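Local coordinates for chitinase (Pyrococcus furiosus, PDB 2CWR), which probably binds chitin through this domain, helping the hyperthermophilic enzyme hydrolyse the polysaccharide, at residues A[22-27]-A[80-85]; A[32-37]-A[73-78]; A[36-41]-A[63-68]. All blocks are in the same frame, centred on the assembly; numbering follows the deposited sequence.

In the fold
Contacts 1 and 3 are strand pairings within the two sheets of a beta-sandwich, and contact 2 is a loop packing at one end of it. Contact 1 joins neighbouring strands of the four-stranded sheet and contact 3 those of the five-stranded one; their inward side chains meet in the core, where Phe81 stacks on Phe66. Contact 2 lies farther from the centre and is more exposed: it relies on a few polar bonds, glycines and a cis-proline rather than on regular pairing. It shares Asp36 and Trp37 with contact 3, whose own polar rim lies at this end, and strand 76-84 with contact 1.

Contact 1 of 3, residues A[22-27]-A[80-85]; sequences GAEYDV and GFIVNG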
loop_
_atom_site.group_PDB
_atom_site.type_symbol
_atom_site.label_atom_id
_atom_site.label_comp_id
_atom_site.label_asym_id
_atom_site.label_seq_id
_atom_site.Cartn_x
_atom_site.Cartn_y
_atom_site.Cartn_z
ATOM N N GLY A 22 -7.629 5.072 -13.956
ATOM C CA GLY A 22 -6.923 4.243 -12.997
ATOM C C GLY A 22 -5.531 4.760 -12.714
ATOM O O GLY A 22 -5.090 5.736 -13.321
ATOM N N ALA A 23 -4.838 4.101 -11.791
ATOM C CA ALA A 23 -3.484 4.504 -11.432
ATOM C C ALA A 23 -2.740 3.347 -10.781
ATOM O O ALA A 23 -3.335 2.542 -10.061
ATOM C CB ALA A 23 -3.530 5.699 -10.478
ATOM N N GLU A 24 -1.441 3.263 -11.045
ATOM C CA GLU A 24 -0.616 2.212 -10.466
ATOM C C GLU A 24 0.239 2.774 -9.341
ATOM O O GLU A 24 0.833 3.849 -9.471
ATOM C CB GLU A 24 0.304 1.581 -11.516
ATOM C CG GLU A 24 1.172 0.460 -10.932
ATOM C CD GLU A 24 2.001 -0.277 -11.971
ATOM O OE1 GLU A 24 1.565 -0.353 -13.138
ATOM O OE2 GLU A 24 3.082 -0.799 -11.612
ATOM N N TYR A 25 0.292 2.034 -8.240
ATOM C CA TYR A 25 1.073 2.414 -7.079
ATOM C C TYR A 25 2.138 1.355 -6.815
ATOM O O TYR A 25 1.821 0.209 -6.497
ATOM C CB TYR A 25 0.166 2.556 -5.853
ATOM C CG TYR A 25 -0.844 3.673 -5.988
ATOM C CD1 TYR A 25 -1.999 3.512 -6.757
ATOM C CD2 TYR A 25 -0.619 4.912 -5.387
ATOM C CE1 TYR A 25 -2.902 4.563 -6.926
ATOM C CE2 TYR A 25 -1.515 5.967 -5.549
ATOM C CZ TYR A 25 -2.652 5.785 -6.321
ATOM O OH TYR A 25 -3.538 6.826 -6.485
ATOM N N ASP A 26 3.400 1.744 -6.967
ATOM C CA ASP A 26 4.528 0.842 -6.734
ATOM C C ASP A 26 5.132 1.274 -5.409
ATOM O O ASP A 26 5.770 2.323 -5.321
ATOM C CB ASP A 26 5.557 0.987 -7.856
ATOM C CG ASP A 26 5.023 0.517 -9.198
ATOM O OD1 ASP A 26 5.479 1.037 -10.237
ATOM O OD2 ASP A 26 4.153 -0.376 -9.211
ATOM N N VAL A 27 4.922 0.458 -4.383
ATOM C CA VAL A 27 5.393 0.768 -3.041
ATOM C C VAL A 27 6.693 0.078 -2.654
ATOM O O VAL A 27 6.918 -1.082 -2.998
ATOM C CB VAL A 27 4.318 0.380 -1.989
ATOM C CG1 VAL A 27 4.767 0.783 -0.591
ATOM C CG2 VAL A 27 2.981 1.036 -2.341
ATOM N N GLY A 80 2.855 -3.731 -5.034
ATOM C CA GLY A 80 2.128 -2.706 -5.749
ATOM C C GLY A 80 0.684 -3.068 -5.998
ATOM O O GLY A 80 0.264 -4.203 -5.780
ATOM N N PHE A 81 -0.076 -2.086 -6.461
ATOM C CA PHE A 81 -1.484 -2.300 -6.740
ATOM C C PHE A 81 -1.993 -1.247 -7.701
ATOM O O PHE A 81 -1.367 -0.201 -7.891
ATOM C CB PHE A 81 -2.293 -2.277 -5.434
ATOM C CG PHE A 81 -2.120 -1.020 -4.623
ATOM C CD1 PHE A 81 -3.037 0.022 -4.722
ATOM C CD2 PHE A 81 -1.039 -0.878 -3.753
ATOM C CE1 PHE A 81 -2.883 1.185 -3.968
ATOM C CE2 PHE A 81 -0.879 0.282 -2.995
ATOM C CZ PHE A 81 -1.804 1.315 -3.104
ATOM N N ILE A 82 -3.124 -1.547 -8.324
ATOM C CA ILE A 82 -3.746 -0.639 -9.274
ATOM C C ILE A 82 -5.102 -0.255 -8.710
ATOM O O ILE A 82 -5.834 -1.099 -8.193
ATOM C CB ILE A 82 -3.910 -1.323 -10.651
ATOM C CG1 ILE A 82 -2.528 -1.515 -11.289
ATOM C CG2 ILE A 82 -4.833 -0.500 -11.545
ATOM C CD1 ILE A 82 -2.552 -2.231 -12.627
ATOM N N VAL A 83 -5.423 1.030 -8.787
ATOM C CA VAL A 83 -6.691 1.518 -8.273
ATOM C C VAL A 83 -7.490 2.148 -9.398
ATOM O O VAL A 83 -6.968 2.961 -10.163
ATOM C CB VAL A 83 -6.480 2.575 -7.162
ATOM C CG1 VAL A 83 -7.824 3.055 -6.633
ATOM C CG2 VAL A 83 -5.657 1.985 -6.028
ATOM N N ASN A 84 -8.752 1.757 -9.500
ATOM C CA ASN A 84 -9.637 2.296 -10.522
ATOM C C ASN A 84 -10.635 3.203 -9.827
ATOM O O ASN A 84 -11.046 2.935 -8.701
ATOM C CB ASN A 84 -10.375 1.163 -11.239
ATOM C CG ASN A 84 -9.432 0.199 -11.935
ATOM O OD1 ASN A 84 -9.414 -0.998 -11.634
ATOM N ND2 ASN A 84 -8.643 0.712 -12.872
ATOM N N GLY A 85 -11.024 4.286 -10.489
ATOM C CA GLY A 85 -11.979 5.181 -9.872
ATOM C C GLY A 85 -12.178 6.475 -10.628
ATOM O O GLY A 85 -11.750 6.606 -11.776
#
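The shortest hydrogen bond between strands 22-27 and 80-84 runs from Tyr25 N to Phe81 O, 2.8 Å and nearly straight at 168°; the return bond from Phe81 N to Tyr25 O completes the pair, and Ala23 and Val83 repeat the pattern. On the face carrying Tyr25, Phe81 and Val83, the Phe81 ring receives Tyr25 CB over one face, 3.8 Å from the ring centroid. The two rings are almost parallel, at 8°, but slid so far apart (centroids 5.1 Å) that they barely overlap. With CG held between its backbone N and carbonyl carbon (chi1 56°), Phe81 brings its ring across to Tyr25, while Val27 CG2 touches its CE2 at 4.0 Å. Val83 CG2 meets Tyr25 CE1 at 3.9 Å. With an alanine in place of Phe81, Tyr25 CB and Val27 CG2 would probably lose the ring they pack on, and a gap is likely to open next to the stacked Phe66 of the opposing sheet. Glycine suits position 80 because a CB would clash with Tyr25 O. Inward aromatic and aliphatic residues, backed by a mixed, partly exposed outer face (Glu24, Asp26, Ile82) where Trp53 packs on the two acids, typify a beta-sandwich strand pair.

Contact 2 of 3, residues A[32-37]-A[73-78]; sequences DGQYDW and KGPTAT
Ala77 CB reaches the Trp37 indole obliquely at NE1, 3.6 Å away, as does Lys73 CA from farther off; Pro68 packs on one face of the indole and Phe79 stacks on the ring, while the indole N-H donates to Asn72 O. A small alanine leaves room for this bulky ring. A second flat group, the Gln34 amide, has Gly74 O almost exactly in its plane: Gln34 NE2 donates to it at 3.2 Å, nearly straight at 169°, but from above the carbonyl plane of Gly74. Here the loop joining strands 22-31 and 38-43, and so the two sheets of the sandwich, lies against the lead-in to strand 76-84. Tyr35 N donates to Lys73 O at 2.9 Å. Lys73 CB lies 3.3 Å from Tyr35 O; CG, anti to the carbonyl carbon (chi1 -63°), stays 3.6 Å from that oxygen, and the extended chain runs on past it, yet Lys73 NZ remains 4.3 Å from Asp36 OD1, too far for a salt bridge. Glycine fits position 74, since a CB would strike Gly33 O and the preceding carbonyl. A cis peptide bond precedes Pro75, whose CA lies 3.3 Å from Gly33 O, a buried oxygen that has no hydrogen-bond partner.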
loop_
_atom_site.group_PDB
_atom_site.type_symbol
_atom_site.label_atom_id
_atom_site.label_comp_id
_atom_site.label_asym_id
_atom_site.label_seq_id
_atom_site.Cartn_x
_atom_site.Cartn_y
_atom_site.Cartn_z
ATOM N N ASP A 32 14.095 -1.296 9.026
ATOM C CA ASP A 32 15.327 -1.547 9.764
ATOM C C ASP A 32 15.436 -3.022 10.141
ATOM O O ASP A 32 16.184 -3.390 11.045
ATOM C CB ASP A 32 15.377 -0.679 11.029
ATOM C CG ASP A 32 14.291 -1.031 12.033
ATOM O OD1 ASP A 32 13.479 -1.936 11.752
ATOM O OD2 ASP A 32 14.249 -0.398 13.110
ATOM N N GLY A 33 14.681 -3.861 9.435
ATOM C CA GLY A 33 14.694 -5.291 9.693
ATOM C C GLY A 33 13.556 -5.974 8.959
ATOM O O GLY A 33 12.951 -5.386 8.061
ATOM N N GLN A 34 13.260 -7.214 9.331
ATOM C CA GLN A 34 12.179 -7.949 8.690
ATOM C C GLN A 34 10.952 -7.969 9.590
ATOM O O GLN A 34 11.035 -8.321 10.769
ATOM C CB GLN A 34 12.631 -9.375 8.367
ATOM C CG GLN A 34 13.817 -9.421 7.418
ATOM C CD GLN A 34 14.202 -10.832 7.024
ATOM O OE1 GLN A 34 14.456 -11.680 7.878
ATOM N NE2 GLN A 34 14.254 -11.088 5.721
ATOM N N TYR A 35 9.810 -7.574 9.035
ATOM C CA TYR A 35 8.571 -7.537 9.797
ATOM C C TYR A 35 7.388 -8.003 8.969
ATOM O O TYR A 35 7.423 -7.970 7.738
ATOM C CB TYR A 35 8.263 -6.112 10.273
ATOM C CG TYR A 35 9.345 -5.444 11.086
ATOM C CD1 TYR A 35 10.490 -4.926 10.477
ATOM C CD2 TYR A 35 9.218 -5.318 12.466
ATOM C CE1 TYR A 35 11.484 -4.294 11.233
ATOM C CE2 TYR A 35 10.197 -4.692 13.228
ATOM C CZ TYR A 35 11.326 -4.183 12.609
ATOM O OH TYR A 35 12.289 -3.567 13.375
ATOM N N ASP A 36 6.342 -8.439 9.657
ATOM C CA ASP A 36 5.115 -8.851 8.990
ATOM C C ASP A 36 4.350 -7.529 9.024
ATOM O O ASP A 36 3.408 -7.349 9.792
ATOM C CB ASP A 36 4.401 -9.934 9.805
ATOM C CG ASP A 36 3.331 -10.663 9.005
ATOM O OD1 ASP A 36 2.781 -11.659 9.520
ATOM O OD2 ASP A 36 3.035 -10.244 7.866
ATOM N N TRP A 37 4.807 -6.599 8.191
ATOM C CA TRP A 37 4.260 -5.251 8.108
ATOM C C TRP A 37 2.813 -5.098 7.659
ATOM O O TRP A 37 2.169 -6.049 7.231
ATOM C CB TRP A 37 5.155 -4.399 7.200
ATOM C CG TRP A 37 5.430 -5.024 5.863
ATOM C CD1 TRP A 37 6.537 -5.732 5.501
ATOM C CD2 TRP A 37 4.578 -4.995 4.713
ATOM N NE1 TRP A 37 6.434 -6.144 4.193
ATOM C CE2 TRP A 37 5.239 -5.705 3.685
ATOM C CE3 TRP A 37 3.318 -4.439 4.451
ATOM C CZ2 TRP A 37 4.683 -5.876 2.410
ATOM C CZ3 TRP A 37 2.763 -4.608 3.183
ATOM C CH2 TRP A 37 3.448 -5.322 2.179
ATOM N N LYS A 73 9.077 -9.764 3.533
ATOM C CA LYS A 73 9.061 -9.105 4.837
ATOM C C LYS A 73 10.153 -8.064 5.094
ATOM O O LYS A 73 10.245 -7.522 6.196
ATOM C CB LYS A 73 9.070 -10.156 5.953
ATOM C CG LYS A 73 7.832 -11.052 5.945
ATOM C CD LYS A 73 7.789 -11.971 7.155
ATOM C CE LYS A 73 6.553 -12.859 7.123
ATOM N NZ LYS A 73 6.437 -13.684 8.358
ATOM N N GLY A 74 10.965 -7.774 4.083
ATOM C CA GLY A 74 12.008 -6.776 4.253
ATOM C C GLY A 74 13.410 -7.353 4.256
ATOM O O GLY A 74 13.589 -8.528 3.939
ATOM N N PRO A 75 14.428 -6.558 4.626
ATOM C CA PRO A 75 14.342 -5.151 5.040
ATOM C C PRO A 75 13.833 -4.183 3.969
ATOM O O PRO A 75 13.328 -3.109 4.292
ATOM C CB PRO A 75 15.772 -4.836 5.480
ATOM C CG PRO A 75 16.590 -5.714 4.585
ATOM C CD PRO A 75 15.828 -7.016 4.641
ATOM N N THR A 76 13.978 -4.554 2.701
ATOM C CA THR A 76 13.496 -3.712 1.608
ATOM C C THR A 76 12.379 -4.454 0.887
ATOM O O THR A 76 12.629 -5.240 -0.026
ATOM C CB THR A 76 14.609 -3.391 0.595
ATOM O OG1 THR A 76 15.646 -2.647 1.248
ATOM C CG2 THR A 76 14.058 -2.567 -0.561
ATOM N N ALA A 77 11.145 -4.209 1.306
ATOM C CA ALA A 77 10.005 -4.876 0.695
ATOM C C ALA A 77 9.394 -4.023 -0.402
ATOM O O ALA A 77 9.364 -2.798 -0.305
ATOM C CB ALA A 77 8.954 -5.195 1.755
ATOM N N THR A 78 8.917 -4.682 -1.451
ATOM C CA THR A 78 8.285 -3.986 -2.562
ATOM C C THR A 78 7.009 -4.711 -2.962
ATOM O O THR A 78 6.958 -5.941 -2.996
ATOM C CB THR A 78 9.212 -3.914 -3.790
ATOM O OG1 THR A 78 9.577 -5.242 -4.190
ATOM C CG2 THR A 78 10.467 -3.114 -3.463
HETATM O O HOH W 1 15.548 -10.034 3.385
#

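Contact 3 of 3, residues A[36-41]-A[63-68]; sequences DWTVKV and YVIFTP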
loop_
_atom_site.group_PDB
_atom_site.type_symbol
_atom_site.label_atom_id
_atom_site.label_comp_id
_atom_site.label_asym_id
_atom_site.label_seq_id
_atom_site.Cartn_x
_atom_site.Cartn_y
_atom_site.Cartn_z
ATOM N N ASP A 36 6.342 -8.439 9.657
ATOM C CA ASP A 36 5.115 -8.851 8.990
ATOM C C ASP A 36 4.350 -7.529 9.024
ATOM O O ASP A 36 3.408 -7.349 9.792
ATOM C CB ASP A 36 4.401 -9.934 9.805
ATOM C CG ASP A 36 3.331 -10.663 9.005
ATOM O OD1 ASP A 36 2.781 -11.659 9.520
ATOM O OD2 ASP A 36 3.035 -10.244 7.866
ATOM N N TRP A 37 4.807 -6.599 8.191
ATOM C CA TRP A 37 4.260 -5.251 8.108
ATOM C C TRP A 37 2.813 -5.098 7.659
ATOM O O TRP A 37 2.169 -6.049 7.231
ATOM C CB TRP A 37 5.155 -4.399 7.200
ATOM C CG TRP A 37 5.430 -5.024 5.863
ATOM C CD1 TRP A 37 6.537 -5.732 5.501
ATOM C CD2 TRP A 37 4.578 -4.995 4.713
ATOM N NE1 TRP A 37 6.434 -6.144 4.193
ATOM C CE2 TRP A 37 5.239 -5.705 3.685
ATOM C CE3 TRP A 37 3.318 -4.439 4.451
ATOM C CZ2 TRP A 37 4.683 -5.876 2.410
ATOM C CZ3 TRP A 37 2.763 -4.608 3.183
ATOM C CH2 TRP A 37 3.448 -5.322 2.179
ATOM N N THR A 38 2.322 -3.868 7.767
ATOM C CA THR A 38 0.963 -3.523 7.375
ATOM C C THR A 38 0.981 -2.156 6.705
ATOM O O THR A 38 1.607 -1.228 7.210
ATOM C CB THR A 38 0.030 -3.430 8.599
ATOM O OG1 THR A 38 -0.084 -4.717 9.214
ATOM C CG2 THR A 38 -1.354 -2.951 8.184
ATOM N N VAL A 39 0.318 -2.039 5.560
ATOM C CA VAL A 39 0.228 -0.756 4.870
ATOM C C VAL A 39 -1.256 -0.491 4.671
ATOM O O VAL A 39 -1.951 -1.268 4.013
ATOM C CB VAL A 39 0.958 -0.772 3.504
ATOM C CG1 VAL A 39 0.670 0.516 2.742
ATOM C CG2 VAL A 39 2.462 -0.902 3.725
ATOM N N LYS A 40 -1.746 0.586 5.277
ATOM C CA LYS A 40 -3.156 0.934 5.176
ATOM C C LYS A 40 -3.356 1.981 4.099
ATOM O O LYS A 40 -2.654 2.989 4.055
ATOM C CB LYS A 40 -3.673 1.457 6.520
ATOM C CG LYS A 40 -3.618 0.419 7.632
ATOM C CD LYS A 40 -4.261 0.928 8.912
ATOM C CE LYS A 40 -4.352 -0.184 9.950
ATOM N NZ LYS A 40 -5.038 0.270 11.193
ATOM N N VAL A 41 -4.327 1.737 3.231
ATOM C CA VAL A 41 -4.611 2.644 2.135
ATOM C C VAL A 41 -6.040 3.160 2.195
ATOM O O VAL A 41 -6.984 2.376 2.207
ATOM C CB VAL A 41 -4.400 1.940 0.775
ATOM C CG1 VAL A 41 -4.825 2.855 -0.363
ATOM C CG2 VAL A 41 -2.934 1.541 0.613
ATOM N N TYR A 63 -11.436 1.450 2.711
ATOM C CA TYR A 63 -10.108 1.182 3.252
ATOM C C TYR A 63 -9.542 -0.123 2.716
ATOM O O TYR A 63 -10.282 -1.069 2.453
ATOM C CB TYR A 63 -10.151 1.123 4.782
ATOM C CG TYR A 63 -9.987 2.464 5.463
ATOM C CD1 TYR A 63 -8.797 3.186 5.349
ATOM C CD2 TYR A 63 -11.017 3.010 6.231
ATOM C CE1 TYR A 63 -8.635 4.419 5.986
ATOM C CE2 TYR A 63 -10.865 4.241 6.871
ATOM C CZ TYR A 63 -9.673 4.939 6.744
ATOM O OH TYR A 63 -9.519 6.153 7.376
ATOM N N VAL A 64 -8.226 -0.163 2.550
ATOM C CA VAL A 64 -7.557 -1.361 2.066
ATOM C C VAL A 64 -6.324 -1.572 2.928
ATOM O O VAL A 64 -5.615 -0.620 3.254
ATOM C CB VAL A 64 -7.114 -1.215 0.594
ATOM C CG1 VAL A 64 -6.472 -2.509 0.112
ATOM C CG2 VAL A 64 -8.305 -0.857 -0.272
ATOM N N ILE A 65 -6.075 -2.819 3.306
ATOM C CA ILE A 65 -4.921 -3.144 4.130
ATOM C C ILE A 65 -4.076 -4.165 3.394
ATOM O O ILE A 65 -4.557 -5.239 3.039
ATOM C CB ILE A 65 -5.346 -3.745 5.490
ATOM C CG1 ILE A 65 -6.226 -2.749 6.248
ATOM C CG2 ILE A 65 -4.112 -4.102 6.312
ATOM C CD1 ILE A 65 -6.754 -3.287 7.556
ATOM N N PHE A 66 -2.816 -3.821 3.154
ATOM C CA PHE A 66 -1.904 -4.727 2.477
ATOM C C PHE A 66 -0.914 -5.299 3.482
ATOM O O PHE A 66 -0.401 -4.583 4.341
ATOM C CB PHE A 66 -1.144 -3.995 1.366
ATOM C CG PHE A 66 -1.980 -3.692 0.159
ATOM C CD1 PHE A 66 -2.387 -4.715 -0.693
ATOM C CD2 PHE A 66 -2.364 -2.383 -0.129
ATOM C CE1 PHE A 66 -3.165 -4.442 -1.817
ATOM C CE2 PHE A 66 -3.144 -2.097 -1.251
ATOM C CZ PHE A 66 -3.544 -3.127 -2.097
ATOM N N THR A 67 -0.676 -6.601 3.375
ATOM C CA THR A 67 0.261 -7.304 4.239
ATOM C C THR A 67 1.160 -8.138 3.334
ATOM O O THR A 67 0.778 -8.488 2.218
ATOM C CB THR A 67 -0.475 -8.201 5.241
ATOM O OG1 THR A 67 -1.437 -9.003 4.547
ATOM C CG2 THR A 67 -1.181 -7.342 6.292
ATOM N N PRO A 68 2.365 -8.481 3.804
ATOM C CA PRO A 68 3.275 -9.265 2.969
ATOM C C PRO A 68 3.019 -10.744 2.776
ATOM O O PRO A 68 2.467 -11.418 3.643
ATOM C CB PRO A 68 4.626 -9.034 3.636
ATOM C CG PRO A 68 4.249 -8.970 5.091
ATOM C CD PRO A 68 3.016 -8.080 5.064
HETATM O O HOH W 2 1.461 -11.213 6.084
#
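Strands 38-41 and 63-68 run antiparallel, their axes 4.7 Å apart at closest approach and 161° between their directions, with Val39 paired to Phe66 and Val41 to Val64 by two backbone hydrogen bonds each. These four residues send their side chains to the face turned toward the other sheet. Val41 suits its place because its CG2 branch, anti to the carbonyl carbon, reaches the edge of the Phe66 ring, 4.0 Å from Phe66 CD2, while Val64 CG1, from the same strand as Phe66, lies over one face of that ring. Phe66 thereby sits wedged among aliphatic carbons, and Phe79 meets it at about 45° from the opposing sheet. On the opposite face, Thr38 CG2 touches Ile65 CG2 at 3.5 Å, and Lys40 lays its CG near Ile65 CG1 while its amine makes a long, weak ion pair with Glu97.

Before the strand begins, Trp37 and Pro68 meet from opposite directions. Pro68 CD lies over the centre of the Trp37 six-membered ring, 3.5 Å from its centroid, a CH-pi contact, and Pro68 CB comes to 3.4 Å from Trp37 CE2. The indole reaches this place because CG stands between the backbone N and carbonyl carbon (chi1 52°), which also brings Trp37 CZ3 to 3.4 Å from Phe66 O. Proline suits the spot: its rigid ring presents CD and CB to the indole face, CD being somewhat polarised by the neighbouring amide nitrogen. Beyond it Asp36 OD2 nears Pro68 CG at 3.3 Å, and one water donates to both Asp36 OD2 and Pro68 O, tying the exposed carboxylate to the Pro68 carbonyl. The chemistry thus implies that backbone hydrogen bonds and apolar packing hold the middle, while polar groups at this end remain in touch with water.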